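Local atomic coordinates of 6-phosphogluconate dehydratase (Shewanella oneidensis, PDB entry 2GP4), a protein that dehydrates 6-phosphogluconate, probably to 2-keto-3-deoxy-6-phosphogluconate as in the Entner-Doudoroff pathway, and is seen here in its apo form without an iron-sulfur cluster. Residues S344-R355 and V430-K441. Numbering follows the deposited sequence.
Sequences SELSDAVPLLAR and VATPFQNNGGLK
R355 lays its side chain over one face of the F434 ring: CG sits above the centre, 4.2 Å from the centroid, in a CH-pi contact only 8° off the normal. From there the chain runs out over the CD1/CE1 side of the ring, with NE near CD1. F434 CE1 lies 3.6 Å above the guanidinium plane, which is tilted 34° from that of the ring, and the ring edge meets A354 N in plane. Beside this CH-pi contact, L352 binds through its backbone, L352 N donating to Q435 O at 2.7 Å, and its CD2 packs against F434 CB. P351 CB meets P433 CB at 3.8 Å, and L353 CD2 reaches V430 CG1, an apolar patch joining the two chain runs.

At the other end polar groups take over. S347 OG, turned anti to its own N (chi1 176°), accepts from L440 N at 2.9 Å. Its carbonyl O is gripped from opposite faces by V350 N and G438 N, tying the backbone of helix 340-347 to the residues leading into strand 440-445. K441, bent at chi2 and chi3, curls its NZ back to a salt bridge with D348 OD1 (2.8 Å), and the same NZ donates to S344 O and S344 OG, so one ammonium ties S344 to D348.

The contact runs from helix 340-347 to the start of 440-445, an outermost strand, within this chain, of the mixed sheet, linking the helical N-terminal region to the largely beta C-terminal one; V350 packs on helix 304-316, and L353 and V430 on helix 372-383.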
loop_
_atom_site.group_PDB
_atom_site.type_symbol
_atom_site.label_atom_id
_atom_site.label_comp_id
_atom_site.label_asym_id
_atom_site.label_seq_id
_atom_site.Cartn_x
_atom_site.Cartn_y
_atom_site.Cartn_z
ATOM N N SER A 344 -9.306 -5.025 8.448
ATOM C CA SER A 344 -10.238 -6.140 8.330
ATOM C C SER A 344 -11.686 -5.682 8.494
ATOM O O SER A 344 -12.565 -6.119 7.751
ATOM C CB SER A 344 -9.885 -7.216 9.367
ATOM O OG SER A 344 -10.680 -8.374 9.234
ATOM N N GLU A 345 -11.924 -4.786 9.450
ATOM C CA GLU A 345 -13.274 -4.285 9.718
ATOM C C GLU A 345 -13.731 -3.243 8.695
ATOM O O GLU A 345 -14.921 -3.169 8.369
ATOM C CB GLU A 345 -13.411 -3.798 11.173
ATOM C CG GLU A 345 -13.394 -4.966 12.168
ATOM C CD GLU A 345 -13.137 -4.582 13.620
ATOM O OE1 GLU A 345 -13.177 -3.379 13.965
ATOM O OE2 GLU A 345 -12.904 -5.515 14.430
ATOM N N LEU A 346 -12.791 -2.461 8.173
ATOM C CA LEU A 346 -13.089 -1.534 7.081
ATOM C C LEU A 346 -13.424 -2.289 5.809
ATOM O O LEU A 346 -14.358 -1.915 5.088
ATOM C CB LEU A 346 -11.929 -0.574 6.820
ATOM C CG LEU A 346 -11.776 0.573 7.819
ATOM C CD1 LEU A 346 -10.467 1.293 7.610
ATOM C CD2 LEU A 346 -12.957 1.547 7.744
ATOM N N SER A 347 -12.662 -3.353 5.545
ATOM C CA SER A 347 -12.845 -4.185 4.357
ATOM C C SER A 347 -14.286 -4.677 4.233
ATOM O O SER A 347 -14.860 -4.656 3.143
ATOM C CB SER A 347 -11.876 -5.367 4.379
ATOM O OG SER A 347 -12.097 -6.241 3.290
ATOM N N ASP A 348 -14.865 -5.091 5.361
ATOM C CA ASP A 348 -16.249 -5.560 5.405
ATOM C C ASP A 348 -17.264 -4.527 4.919
ATOM O O ASP A 348 -18.349 -4.895 4.467
ATOM C CB ASP A 348 -16.618 -6.009 6.820
ATOM C CG ASP A 348 -15.958 -7.308 7.212
ATOM O OD1 ASP A 348 -15.424 -8.027 6.337
ATOM O OD2 ASP A 348 -15.979 -7.622 8.414
ATOM N N ALA A 349 -16.912 -3.247 5.013
ATOM C CA ALA A 349 -17.812 -2.172 4.591
ATOM C C ALA A 349 -17.475 -1.564 3.220
ATOM O O ALA A 349 -18.303 -0.877 2.628
ATOM C CB ALA A 349 -17.867 -1.086 5.651
ATOM N N VAL A 350 -16.267 -1.812 2.720
ATOM C CA VAL A 350 -15.825 -1.171 1.482
ATOM C C VAL A 350 -15.987 -2.103 0.278
ATOM O O VAL A 350 -15.331 -3.136 0.205
ATOM C CB VAL A 350 -14.358 -0.662 1.577
ATOM C CG1 VAL A 350 -13.936 0.032 0.283
ATOM C CG2 VAL A 350 -14.195 0.283 2.757
ATOM N N PRO A 351 -16.857 -1.729 -0.678
ATOM C CA PRO A 351 -17.026 -2.567 -1.866
ATOM C C PRO A 351 -15.791 -2.538 -2.768
ATOM O O PRO A 351 -15.010 -1.577 -2.722
ATOM C CB PRO A 351 -18.219 -1.924 -2.586
ATOM C CG PRO A 351 -18.198 -0.498 -2.144
ATOM C CD PRO A 351 -17.713 -0.529 -0.719
ATOM N N LEU A 352 -15.616 -3.595 -3.558
ATOM C CA LEU A 352 -14.615 -3.607 -4.612
ATOM C C LEU A 352 -15.200 -2.940 -5.856
ATOM O O LEU A 352 -16.251 -3.347 -6.356
ATOM C CB LEU A 352 -14.154 -5.035 -4.923
ATOM C CG LEU A 352 -13.082 -5.186 -6.006
ATOM C CD1 LEU A 352 -11.730 -4.596 -5.543
ATOM C CD2 LEU A 352 -12.936 -6.645 -6.433
ATOM N N LEU A 353 -14.501 -1.921 -6.346
ATOM C CA LEU A 353 -15.003 -1.049 -7.401
ATOM C C LEU A 353 -14.151 -1.055 -8.678
ATOM O O LEU A 353 -14.590 -0.567 -9.717
ATOM C CB LEU A 353 -15.124 0.380 -6.857
ATOM C CG LEU A 353 -16.483 0.936 -6.403
ATOM C CD1 LEU A 353 -17.428 -0.110 -5.809
ATOM C CD2 LEU A 353 -16.296 2.125 -5.456
ATOM N N ALA A 354 -12.938 -1.603 -8.605
ATOM C CA ALA A 354 -12.027 -1.571 -9.752
ATOM C C ALA A 354 -11.293 -2.883 -9.998
ATOM O O ALA A 354 -10.867 -3.547 -9.058
ATOM C CB ALA A 354 -11.026 -0.425 -9.612
ATOM N N ARG A 355 -11.161 -3.240 -11.274
ATOM C CA ARG A 355 -10.310 -4.346 -11.718
ATOM C C ARG A 355 -9.151 -3.812 -12.545
ATOM O O ARG A 355 -9.302 -3.564 -13.742
ATOM C CB ARG A 355 -11.095 -5.333 -12.576
ATOM C CG ARG A 355 -11.778 -6.439 -11.822
ATOM C CD ARG A 355 -12.238 -7.496 -12.807
ATOM N NE ARG A 355 -13.465 -8.150 -12.364
ATOM C CZ ARG A 355 -14.416 -8.596 -13.185
ATOM N NH1 ARG A 355 -14.294 -8.449 -14.503
ATOM N NH2 ARG A 355 -15.499 -9.179 -12.685
ATOM N N VAL A 430 -20.797 1.871 -6.563
ATOM C CA VAL A 430 -20.981 1.140 -5.309
ATOM C C VAL A 430 -22.315 0.379 -5.242
ATOM O O VAL A 430 -22.407 -0.625 -4.546
ATOM C CB VAL A 430 -20.740 2.006 -4.016
ATOM C CG1 VAL A 430 -19.699 3.087 -4.255
ATOM C CG2 VAL A 430 -22.029 2.593 -3.466
ATOM N N ALA A 431 -23.330 0.844 -5.972
ATOM C CA ALA A 431 -24.637 0.177 -5.975
ATOM C C ALA A 431 -24.560 -1.225 -6.585
ATOM O O ALA A 431 -25.218 -2.158 -6.109
ATOM C CB ALA A 431 -25.672 1.019 -6.700
ATOM N N THR A 432 -23.748 -1.362 -7.632
ATOM C CA THR A 432 -23.535 -2.641 -8.308
ATOM C C THR A 432 -22.034 -2.969 -8.417
ATOM O O THR A 432 -21.463 -2.925 -9.500
ATOM C CB THR A 432 -24.187 -2.650 -9.712
ATOM O OG1 THR A 432 -23.496 -1.728 -10.565
ATOM C CG2 THR A 432 -25.652 -2.244 -9.630
ATOM N N PRO A 433 -21.398 -3.334 -7.290
ATOM C CA PRO A 433 -19.944 -3.501 -7.288
ATOM C C PRO A 433 -19.485 -4.880 -7.780
ATOM O O PRO A 433 -20.304 -5.790 -7.912
ATOM C CB PRO A 433 -19.595 -3.331 -5.813
ATOM C CG PRO A 433 -20.782 -3.908 -5.097
ATOM C CD PRO A 433 -21.985 -3.640 -5.969
ATOM N N PHE A 434 -18.191 -5.037 -8.043
ATOM C CA PHE A 434 -17.638 -6.370 -8.314
ATOM C C PHE A 434 -17.835 -7.297 -7.110
ATOM O O PHE A 434 -18.181 -8.468 -7.271
ATOM C CB PHE A 434 -16.155 -6.298 -8.701
ATOM C CG PHE A 434 -15.904 -5.591 -10.001
ATOM C CD1 PHE A 434 -16.337 -6.140 -11.203
ATOM C CD2 PHE A 434 -15.233 -4.374 -10.023
ATOM C CE1 PHE A 434 -16.111 -5.481 -12.404
ATOM C CE2 PHE A 434 -14.998 -3.711 -11.221
ATOM C CZ PHE A 434 -15.435 -4.262 -12.412
ATOM N N GLN A 435 -17.602 -6.754 -5.915
ATOM C CA GLN A 435 -17.865 -7.433 -4.643
ATOM C C GLN A 435 -18.247 -6.374 -3.617
ATOM O O GLN A 435 -17.744 -5.250 -3.676
ATOM C CB GLN A 435 -16.631 -8.191 -4.165
ATOM C CG GLN A 435 -16.312 -9.444 -4.967
ATOM C CD GLN A 435 -14.989 -10.060 -4.591
ATOM O OE1 GLN A 435 -14.502 -9.889 -3.475
ATOM N NE2 GLN A 435 -14.397 -10.784 -5.519
ATOM N N ASN A 436 -19.126 -6.720 -2.679
ATOM C CA ASN A 436 -19.580 -5.739 -1.692
ATOM C C ASN A 436 -18.636 -5.541 -0.497
ATOM O O ASN A 436 -19.037 -4.989 0.535
ATOM C CB ASN A 436 -21.009 -6.044 -1.224
ATOM C CG ASN A 436 -21.085 -7.235 -0.296
ATOM O OD1 ASN A 436 -20.109 -7.966 -0.115
ATOM N ND2 ASN A 436 -22.261 -7.447 0.294
ATOM N N ASN A 437 -17.388 -5.985 -0.651
ATOM C CA ASN A 437 -16.366 -5.898 0.397
ATOM C C ASN A 437 -14.950 -5.932 -0.205
ATOM O O ASN A 437 -14.778 -6.297 -1.373
ATOM C CB ASN A 437 -16.546 -7.030 1.402
ATOM C CG ASN A 437 -16.479 -8.389 0.749
ATOM O OD1 ASN A 437 -15.396 -8.941 0.558
ATOM N ND2 ASN A 437 -17.637 -8.927 0.380
ATOM N N GLY A 438 -13.946 -5.561 0.595
ATOM C CA GLY A 438 -12.567 -5.478 0.124
ATOM C C GLY A 438 -11.745 -6.758 0.182
ATOM O O GLY A 438 -10.602 -6.789 -0.285
ATOM N N GLY A 439 -12.308 -7.811 0.765
ATOM C CA GLY A 439 -11.635 -9.111 0.825
ATOM C C GLY A 439 -10.371 -9.202 1.671
ATOM O O GLY A 439 -9.635 -10.183 1.563
ATOM N N LEU A 440 -10.105 -8.194 2.502
ATOM C CA LEU A 440 -8.933 -8.216 3.381
ATOM C C LEU A 440 -9.331 -8.630 4.795
ATOM O O LEU A 440 -9.967 -7.857 5.505
ATOM C CB LEU A 440 -8.263 -6.843 3.429
ATOM C CG LEU A 440 -6.737 -6.675 3.356
ATOM C CD1 LEU A 440 -6.352 -5.342 3.976
ATOM C CD2 LEU A 440 -5.947 -7.812 4.000
ATOM N N LYS A 441 -8.959 -9.841 5.200
ATOM C CA LYS A 441 -9.331 -10.351 6.525
ATOM C C LYS A 441 -8.150 -10.623 7.454
ATOM O O LYS A 441 -7.080 -11.067 7.023
ATOM C CB LYS A 441 -10.196 -11.619 6.413
ATOM C CG LYS A 441 -11.577 -11.429 5.747
ATOM C CD LYS A 441 -12.299 -10.149 6.187
ATOM C CE LYS A 441 -12.831 -10.250 7.606
ATOM N NZ LYS A 441 -13.417 -8.963 8.039
HETATM O O HOH W 1 -20.450 -4.351 2.876
#